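Local structure of homoserine O-acetyltransferase (Bacillus anthracis str. 'Ames Ancestor', 3I1I) at residues I45-Y50 with S68-G73; E173-V178 with V310-C315. The protein probably catalyses transfer of an acetyl group from acetyl-CoA to the hydroxyl of homoserine, an early step of methionine biosynthesis, using an alpha/beta-hydrolase fold. All coordinates share one frame; numbering follows the deposited sequence.

Interaction 1: residues I45-Y50 with S68-G73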
ATOM      1  N   ILE A  45     -33.838  17.504  -3.679  1.00 21.55           N
ATOM      2  CA  ILE A  45     -32.436  17.453  -3.272  1.00 21.30           C
ATOM      3  C   ILE A  45     -31.867  16.115  -3.697  1.00 21.73           C
ATOM      4  O   ILE A  45     -32.400  15.075  -3.329  1.00 23.46           O
ATOM      5  CB  ILE A  45     -32.292  17.600  -1.747  1.00 20.83           C
ATOM      6  CG1 ILE A  45     -32.880  18.950  -1.298  1.00 21.02           C
ATOM      7  CG2 ILE A  45     -30.847  17.477  -1.358  1.00 17.21           C
ATOM      8  CD1 ILE A  45     -32.749  19.308   0.231  1.00 18.91           C
ATOM      9  N   LEU A  46     -30.811  16.132  -4.487  1.00 21.51           N
ATOM     10  CA  LEU A  46     -30.141  14.910  -4.898  1.00 21.59           C
ATOM     11  C   LEU A  46     -28.933  14.708  -4.003  1.00 21.30           C
ATOM     12  O   LEU A  46     -28.155  15.629  -3.846  1.00 20.81           O
ATOM     13  CB  LEU A  46     -29.707  15.013  -6.370  1.00 22.19           C
ATOM     14  CG  LEU A  46     -28.905  13.833  -6.932  1.00 22.91           C
ATOM     15  CD1 LEU A  46     -29.680  12.502  -6.839  1.00 21.24           C
ATOM     16  CD2 LEU A  46     -28.432  14.140  -8.350  1.00 21.45           C
ATOM     17  N   ILE A  47     -28.831  13.529  -3.382  1.00 21.66           N
ATOM     18  CA  ILE A  47     -27.721  13.107  -2.520  1.00 21.32           C
ATOM     19  C   ILE A  47     -26.897  12.086  -3.301  1.00 21.22           C
ATOM     20  O   ILE A  47     -27.438  11.163  -3.910  1.00 19.76           O
ATOM     21  CB  ILE A  47     -28.227  12.346  -1.257  1.00 22.37           C
ATOM     22  CG1 ILE A  47     -29.216  13.179  -0.437  1.00 22.88           C
ATOM     23  CG2 ILE A  47     -27.066  11.932  -0.333  1.00 22.28           C
ATOM     24  CD1 ILE A  47     -28.688  14.442   0.105  1.00 21.83           C
ATOM     25  N   CYS A  48     -25.583  12.229  -3.271  1.00 21.59           N
ATOM     26  CA  CYS A  48     -24.694  11.317  -3.972  1.00 22.04           C
ATOM     27  C   CYS A  48     -23.861  10.564  -2.951  1.00 22.21           C
ATOM     28  O   CYS A  48     -23.371  11.169  -1.987  1.00 21.84           O
ATOM     29  CB  CYS A  48     -23.778  12.116  -4.849  1.00 22.24           C
ATOM     30  SG  CYS A  48     -24.667  13.192  -5.979  1.00 25.93           S
ATOM     31  N   HIS A  49     -23.663   9.270  -3.180  1.00 21.96           N
ATOM     32  CA  HIS A  49     -22.992   8.424  -2.202  1.00 22.16           C
ATOM     33  C   HIS A  49     -21.468   8.311  -2.355  1.00 22.56           C
ATOM     34  O   HIS A  49     -20.916   8.597  -3.412  1.00 23.04           O
ATOM     35  CB  HIS A  49     -23.703   7.068  -2.091  1.00 21.71           C
ATOM     36  CG  HIS A  49     -23.303   6.047  -3.108  1.00 20.73           C
ATOM     37  ND1 HIS A  49     -22.060   5.451  -3.122  1.00 18.98           N
ATOM     38  CD2 HIS A  49     -24.032   5.413  -4.056  1.00 20.34           C
ATOM     39  CE1 HIS A  49     -22.024   4.536  -4.077  1.00 19.12           C
ATOM     40  NE2 HIS A  49     -23.216   4.480  -4.647  1.00 18.94           N
ATOM     41  N   TYR A  50     -20.802   7.940  -1.268  1.00 22.87           N
ATOM     42  CA  TYR A  50     -19.343   7.878  -1.239  1.00 23.52           C
ATOM     43  C   TYR A  50     -18.844   6.474  -1.637  1.00 24.40           C
ATOM     44  O   TYR A  50     -19.642   5.561  -1.829  1.00 23.72           O
ATOM     45  CB  TYR A  50     -18.759   8.316   0.138  1.00 22.94           C
ATOM     46  CG  TYR A  50     -19.226   7.523   1.324  1.00 21.29           C
ATOM     47  CD1 TYR A  50     -18.530   6.395   1.744  1.00 24.85           C
ATOM     48  CD2 TYR A  50     -20.389   7.877   2.014  1.00 20.76           C
ATOM     49  CE1 TYR A  50     -18.962   5.624   2.845  1.00 22.50           C
ATOM     50  CE2 TYR A  50     -20.833   7.136   3.112  1.00 22.21           C
ATOM     51  CZ  TYR A  50     -20.096   6.017   3.523  1.00 23.77           C
ATOM     52  OH  TYR A  50     -20.508   5.291   4.591  1.00 26.20           O
ATOM     53  N   SER A  68     -29.658   2.020   9.863  1.00 36.45           N
ATOM     54  CA  SER A  68     -30.243   2.932   8.916  1.00 34.36           C
ATOM     55  C   SER A  68     -29.203   3.375   7.897  1.00 32.24           C
ATOM     56  O   SER A  68     -28.046   3.087   8.021  1.00 31.67           O
ATOM     57  CB  SER A  68     -30.743   4.165   9.637  1.00 34.22           C
ATOM     58  OG  SER A  68     -31.557   3.783  10.707  1.00 36.49           O
ATOM     59  N   GLY A  69     -29.646   4.112   6.898  1.00 30.56           N
ATOM     60  CA  GLY A  69     -28.783   4.566   5.830  1.00 29.27           C
ATOM     61  C   GLY A  69     -27.703   5.512   6.289  1.00 27.56           C
ATOM     62  O   GLY A  69     -27.782   6.107   7.343  1.00 27.19           O
ATOM     63  N   TRP A  70     -26.712   5.679   5.443  1.00 26.07           N
ATOM     64  CA  TRP A  70     -25.424   6.230   5.871  1.00 24.40           C
ATOM     65  C   TRP A  70     -25.410   7.729   6.281  1.00 24.90           C
ATOM     66  O   TRP A  70     -24.461   8.192   6.920  1.00 26.03           O
ATOM     67  CB  TRP A  70     -24.373   5.895   4.825  1.00 22.79           C
ATOM     68  CG  TRP A  70     -24.707   6.320   3.467  1.00 21.09           C
ATOM     69  CD1 TRP A  70     -25.223   5.552   2.483  1.00 18.76           C
ATOM     70  CD2 TRP A  70     -24.571   7.642   2.930  1.00 18.08           C
ATOM     71  NE1 TRP A  70     -25.414   6.304   1.351  1.00 20.25           N
ATOM     72  CE2 TRP A  70     -25.015   7.595   1.596  1.00 19.55           C
ATOM     73  CE3 TRP A  70     -24.089   8.850   3.440  1.00 19.04           C
ATOM     74  CZ2 TRP A  70     -25.005   8.726   0.739  1.00 18.91           C
ATOM     75  CZ3 TRP A  70     -24.062   9.992   2.581  1.00 20.86           C
ATOM     76  CH2 TRP A  70     -24.538   9.911   1.252  1.00 19.40           C
ATOM     77  N   TRP A  71     -26.444   8.480   5.924  1.00 25.21           N
ATOM     78  CA  TRP A  71     -26.590   9.886   6.344  1.00 25.04           C
ATOM     79  C   TRP A  71     -27.929  10.098   7.049  1.00 25.27           C
ATOM     80  O   TRP A  71     -28.512  11.204   7.006  1.00 26.27           O
ATOM     81  CB  TRP A  71     -26.433  10.847   5.146  1.00 25.01           C
ATOM     82  CG  TRP A  71     -25.216  11.741   5.159  1.00 24.66           C
ATOM     83  CD1 TRP A  71     -24.157  11.675   6.011  1.00 26.82           C
ATOM     84  CD2 TRP A  71     -24.916  12.807   4.243  1.00 24.80           C
ATOM     85  NE1 TRP A  71     -23.226  12.648   5.707  1.00 25.90           N
ATOM     86  CE2 TRP A  71     -23.661  13.345   4.617  1.00 24.75           C
ATOM     87  CE3 TRP A  71     -25.580  13.351   3.133  1.00 25.59           C
ATOM     88  CZ2 TRP A  71     -23.071  14.412   3.951  1.00 25.88           C
ATOM     89  CZ3 TRP A  71     -24.994  14.421   2.459  1.00 27.15           C
ATOM     90  CH2 TRP A  71     -23.748  14.943   2.872  1.00 27.91           C
ATOM     91  N   ASP A  72     -28.390   9.059   7.743  1.00 25.16           N
ATOM     92  CA  ASP A  72     -29.720   9.073   8.355  1.00 25.23           C
ATOM     93  C   ASP A  72     -29.895  10.218   9.326  1.00 25.21           C
ATOM     94  O   ASP A  72     -30.971  10.817   9.400  1.00 25.58           O
ATOM     95  CB  ASP A  72     -30.045   7.761   9.061  1.00 25.43           C
ATOM     96  CG  ASP A  72     -31.502   7.686   9.491  1.00 27.35           C
ATOM     97  OD1 ASP A  72     -32.401   7.460   8.621  1.00 26.98           O
ATOM     98  OD2 ASP A  72     -31.759   7.890  10.701  1.00 30.64           O
ATOM     99  N   GLY A  73     -28.841  10.545  10.066  1.00 25.27           N
ATOM    100  CA  GLY A  73     -28.903  11.645  11.005  1.00 25.14           C
ATOM    101  C   GLY A  73     -29.193  13.009  10.401  1.00 25.87           C
ATOM    102  O   GLY A  73     -29.657  13.897  11.107  1.00 26.12           O
TER

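Interaction 2: residues E173-V178 with V310-C315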
ATOM      1  N   GLU A 173     -29.441  24.791  -8.040  1.00 25.22           N
ATOM      2  CA  GLU A 173     -29.555  26.012  -7.254  1.00 25.49           C
ATOM      3  C   GLU A 173     -28.463  26.143  -6.211  1.00 23.99           C
ATOM      4  O   GLU A 173     -27.984  27.263  -5.928  1.00 23.05           O
ATOM      5  CB  GLU A 173     -30.912  26.083  -6.579  1.00 26.05           C
ATOM      6  CG  GLU A 173     -32.025  26.150  -7.605  1.00 28.99           C
ATOM      7  CD  GLU A 173     -33.401  26.316  -7.006  1.00 32.31           C
ATOM      8  OE1 GLU A 173     -33.547  26.604  -5.795  1.00 37.99           O
ATOM      9  OE2 GLU A 173     -34.357  26.169  -7.777  1.00 39.74           O
ATOM     10  N   ARG A 174     -28.093  24.995  -5.648  1.00 22.78           N
ATOM     11  CA  ARG A 174     -27.207  24.926  -4.511  1.00 22.27           C
ATOM     12  C   ARG A 174     -26.393  23.680  -4.594  1.00 22.03           C
ATOM     13  O   ARG A 174     -26.912  22.620  -4.901  1.00 21.65           O
ATOM     14  CB  ARG A 174     -28.005  24.876  -3.236  1.00 22.16           C
ATOM     15  CG  ARG A 174     -28.855  26.083  -2.993  1.00 22.40           C
ATOM     16  CD  ARG A 174     -29.716  25.931  -1.729  1.00 23.14           C
ATOM     17  NE  ARG A 174     -30.708  26.984  -1.656  1.00 22.28           N
ATOM     18  CZ  ARG A 174     -31.784  27.069  -2.443  1.00 26.22           C
ATOM     19  NH1 ARG A 174     -32.059  26.144  -3.367  1.00 23.51           N
ATOM     20  NH2 ARG A 174     -32.606  28.102  -2.308  1.00 26.78           N
HETATM   21  N   MSE A 175     -25.111  23.784  -4.281  1.00 22.39           N
HETATM   22  CA  MSE A 175     -24.268  22.588  -4.199  1.00 22.11           C
HETATM   23  C   MSE A 175     -23.558  22.551  -2.847  1.00 21.59           C
HETATM   24  O   MSE A 175     -23.007  23.544  -2.423  1.00 22.32           O
HETATM   25  CB  MSE A 175     -23.276  22.574  -5.334  1.00 21.66           C
HETATM   26  CG  MSE A 175     -22.505  21.273  -5.435  1.00 23.98           C
HETATM   27 SE   MSE A 175     -20.813  21.383  -4.469  0.65 25.91          SE
HETATM   28  CE  MSE A 175     -19.901  22.524  -5.751  1.00 25.57           C
ATOM     29  N   ILE A 176     -23.600  21.421  -2.154  1.00 20.87           N
ATOM     30  CA  ILE A 176     -22.912  21.298  -0.869  1.00 20.08           C
ATOM     31  C   ILE A 176     -21.957  20.130  -1.018  1.00 19.50           C
ATOM     32  O   ILE A 176     -22.372  19.005  -1.270  1.00 19.55           O
ATOM     33  CB  ILE A 176     -23.862  20.997   0.303  1.00 20.39           C
ATOM     34  CG1 ILE A 176     -24.962  22.066   0.419  1.00 21.91           C
ATOM     35  CG2 ILE A 176     -23.064  20.891   1.612  1.00 19.45           C
ATOM     36  CD1 ILE A 176     -25.893  21.905   1.644  1.00 22.14           C
ATOM     37  N   GLY A 177     -20.679  20.407  -0.873  1.00 18.37           N
ATOM     38  CA  GLY A 177     -19.663  19.417  -1.064  1.00 18.69           C
ATOM     39  C   GLY A 177     -18.979  19.173   0.273  1.00 18.99           C
ATOM     40  O   GLY A 177     -18.228  20.050   0.780  1.00 18.92           O
ATOM     41  N   VAL A 178     -19.235  17.998   0.841  1.00 18.33           N
ATOM     42  CA  VAL A 178     -18.695  17.630   2.150  1.00 17.82           C
ATOM     43  C   VAL A 178     -17.449  16.741   2.025  1.00 17.72           C
ATOM     44  O   VAL A 178     -17.408  15.804   1.212  1.00 18.02           O
ATOM     45  CB  VAL A 178     -19.775  16.919   2.994  1.00 18.08           C
ATOM     46  CG1 VAL A 178     -19.252  16.683   4.450  1.00 18.04           C
ATOM     47  CG2 VAL A 178     -21.057  17.739   2.999  1.00 15.07           C
ATOM     48  N   VAL A 310     -22.654  27.946  -3.576  1.00 19.61           N
ATOM     49  CA  VAL A 310     -21.767  26.815  -3.240  1.00 19.93           C
ATOM     50  C   VAL A 310     -21.323  26.835  -1.772  1.00 20.32           C
ATOM     51  O   VAL A 310     -20.894  27.880  -1.276  1.00 18.60           O
ATOM     52  CB  VAL A 310     -20.501  26.791  -4.159  1.00 20.65           C
ATOM     53  CG1 VAL A 310     -19.385  25.871  -3.582  1.00 18.54           C
ATOM     54  CG2 VAL A 310     -20.894  26.373  -5.602  1.00 20.23           C
ATOM     55  N   LEU A 311     -21.456  25.682  -1.097  1.00 20.41           N
ATOM     56  CA  LEU A 311     -20.995  25.478   0.288  1.00 20.71           C
ATOM     57  C   LEU A 311     -20.048  24.273   0.351  1.00 20.66           C
ATOM     58  O   LEU A 311     -20.437  23.152   0.021  1.00 20.44           O
ATOM     59  CB  LEU A 311     -22.184  25.247   1.240  1.00 20.80           C
ATOM     60  CG  LEU A 311     -21.834  25.004   2.745  1.00 22.34           C
ATOM     61  CD1 LEU A 311     -21.012  26.199   3.398  1.00 19.07           C
ATOM     62  CD2 LEU A 311     -23.063  24.710   3.575  1.00 17.48           C
HETATM   63  N   MSE A 312     -18.794  24.510   0.741  1.00 20.61           N
HETATM   64  CA  MSE A 312     -17.812  23.425   0.928  1.00 19.25           C
HETATM   65  C   MSE A 312     -17.598  23.213   2.454  1.00 18.90           C
HETATM   66  O   MSE A 312     -17.392  24.183   3.227  1.00 17.18           O
HETATM   67  CB  MSE A 312     -16.485  23.766   0.247  1.00 20.12           C
HETATM   68  CG  MSE A 312     -16.489  24.033  -1.276  1.00 21.26           C
HETATM   69 SE   MSE A 312     -17.174  22.503  -2.257  0.65 28.26          SE
HETATM   70  CE  MSE A 312     -15.522  21.459  -2.127  1.00 24.25           C
ATOM     71  N   ILE A 313     -17.677  21.946   2.876  1.00 18.63           N
ATOM     72  CA  ILE A 313     -17.550  21.559   4.276  1.00 18.45           C
ATOM     73  C   ILE A 313     -16.421  20.542   4.416  1.00 19.15           C
ATOM     74  O   ILE A 313     -16.646  19.337   4.383  1.00 18.90           O
ATOM     75  CB  ILE A 313     -18.852  20.970   4.810  1.00 18.43           C
ATOM     76  CG1 ILE A 313     -20.017  21.939   4.569  1.00 18.15           C
ATOM     77  CG2 ILE A 313     -18.755  20.644   6.320  1.00 14.10           C
ATOM     78  CD1 ILE A 313     -21.425  21.301   4.983  1.00 13.92           C
ATOM     79  N   PRO A 314     -15.175  21.033   4.505  1.00 20.00           N
ATOM     80  CA  PRO A 314     -14.044  20.154   4.745  1.00 19.98           C
ATOM     81  C   PRO A 314     -13.800  19.948   6.256  1.00 20.63           C
ATOM     82  O   PRO A 314     -14.303  20.697   7.095  1.00 19.76           O
ATOM     83  CB  PRO A 314     -12.890  20.934   4.145  1.00 19.36           C
ATOM     84  CG  PRO A 314     -13.217  22.316   4.429  1.00 19.15           C
ATOM     85  CD  PRO A 314     -14.719  22.414   4.272  1.00 20.33           C
ATOM     86  N   CYS A 315     -13.005  18.942   6.555  1.00 21.10           N
ATOM     87  CA  CYS A 315     -12.539  18.706   7.867  1.00 22.13           C
ATOM     88  C   CYS A 315     -11.057  18.968   7.891  1.00 22.40           C
ATOM     89  O   CYS A 315     -10.288  18.356   7.138  1.00 21.84           O
ATOM     90  CB  CYS A 315     -12.782  17.246   8.274  1.00 22.94           C
ATOM     91  SG  CYS A 315     -12.286  17.010  10.032  1.00 25.50           S
TER

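Interaction 1: residues I45-Y50 with S68-G73
The indole of W70 takes the phenol ring of Y50 against one face in a T-shaped (edge-to-face) pair, the ring planes standing at 79° and the centroid of the W70 six-membered ring lying 5.3 Å from that of Y50. The Y50 edge leads with CE2, 3.7 Å from W70 CE3. Obliquely to the same indole come H49 CB, 3.5 Å from W70 CZ2, and I47 CG2, 3.6 Å from W70 CH2. W71 follows in the chain and turns a face of its indole to the rim of W70, with W70 CZ3 above it, while I47 CG2 reaches W71 CE3 at 4.0 Å. With chi1 at -57°, CG2 stands anti to the backbone N of I47 and reaches both tryptophans. The indole N-H groups are used elsewhere: W70 NE1 donates to T54 O and W71 NE1 to G354 O. H49 ND1 donates a hydrogen bond to Y50 O at 2.7 Å, with the acceptor in the imidazole plane, and NE2 bonds to N93 N. Y50, W70 and W71 all touch P154, beside the presumed nucleophile S155. Across the contact the chemistry is therefore apolar and aromatic, with the indole N-H groups satisfied outside the two segments.

Interaction 2: residues E173-V178 with V310-C315
Strands 174-178 and 310-313 run side by side in the parallel part of the alpha/beta-hydrolase sheet, and their backbones satisfy each other in the regular alternation of parallel pairing. M175 O accepts from L311 N at 3.0 Å, L311 O from G177 N at 2.9 Å, and G177 O from I313 N at 2.9 Å. N309 carries the pairing back to E173 and M175. The same carbonyls also receive CA-H contacts, the shortest from I176 CA to L311 O. On its other edge strand 174-178 pairs with V151, through R174 and I176. R174 spreads its guanidinium over several acceptors: NH1 serves both E173 OE1, in a salt bridge met on the anti side of the carboxylate, and H149 O, while NH2 binds R371 O. I176, V178, L311 and I313 form one apolar face, covered in part by helix 362-370; I176 CG2 packs on I313 CD1 at 3.8 Å, with V178 CG2 beside the same CD1. The opposite face carries V310, whose two methyls meet M175 CE, and the selenomethionines M175 and M312, which pack on helices 156-167 and 324-335. G177 presents no side chain there, and M312, bent at chi2 and chi3, lays its SE 4.1 Å from G177 CA.

Overall arrangement
Both interactions reach the same mixed sheet of the alpha/beta-hydrolase fold, their centres about 14 Å apart. They come in series along the chain, interaction 1 closing before interaction 2 opens. Strand 44-48 of interaction 1 is separated from strand 174-178 of interaction 2 by strand 150-154 alone, which touches both and leads into a probable nucleophile elbow at S155. The contacts meet directly where W71 CH2 packs on V178 CG2 at 3.9 Å. Interaction 1 thus joins a loop to the sheet beside the likely S155-D318-H351 triad, whereas interaction 2 pairs two core strands, the later of which runs on toward D318.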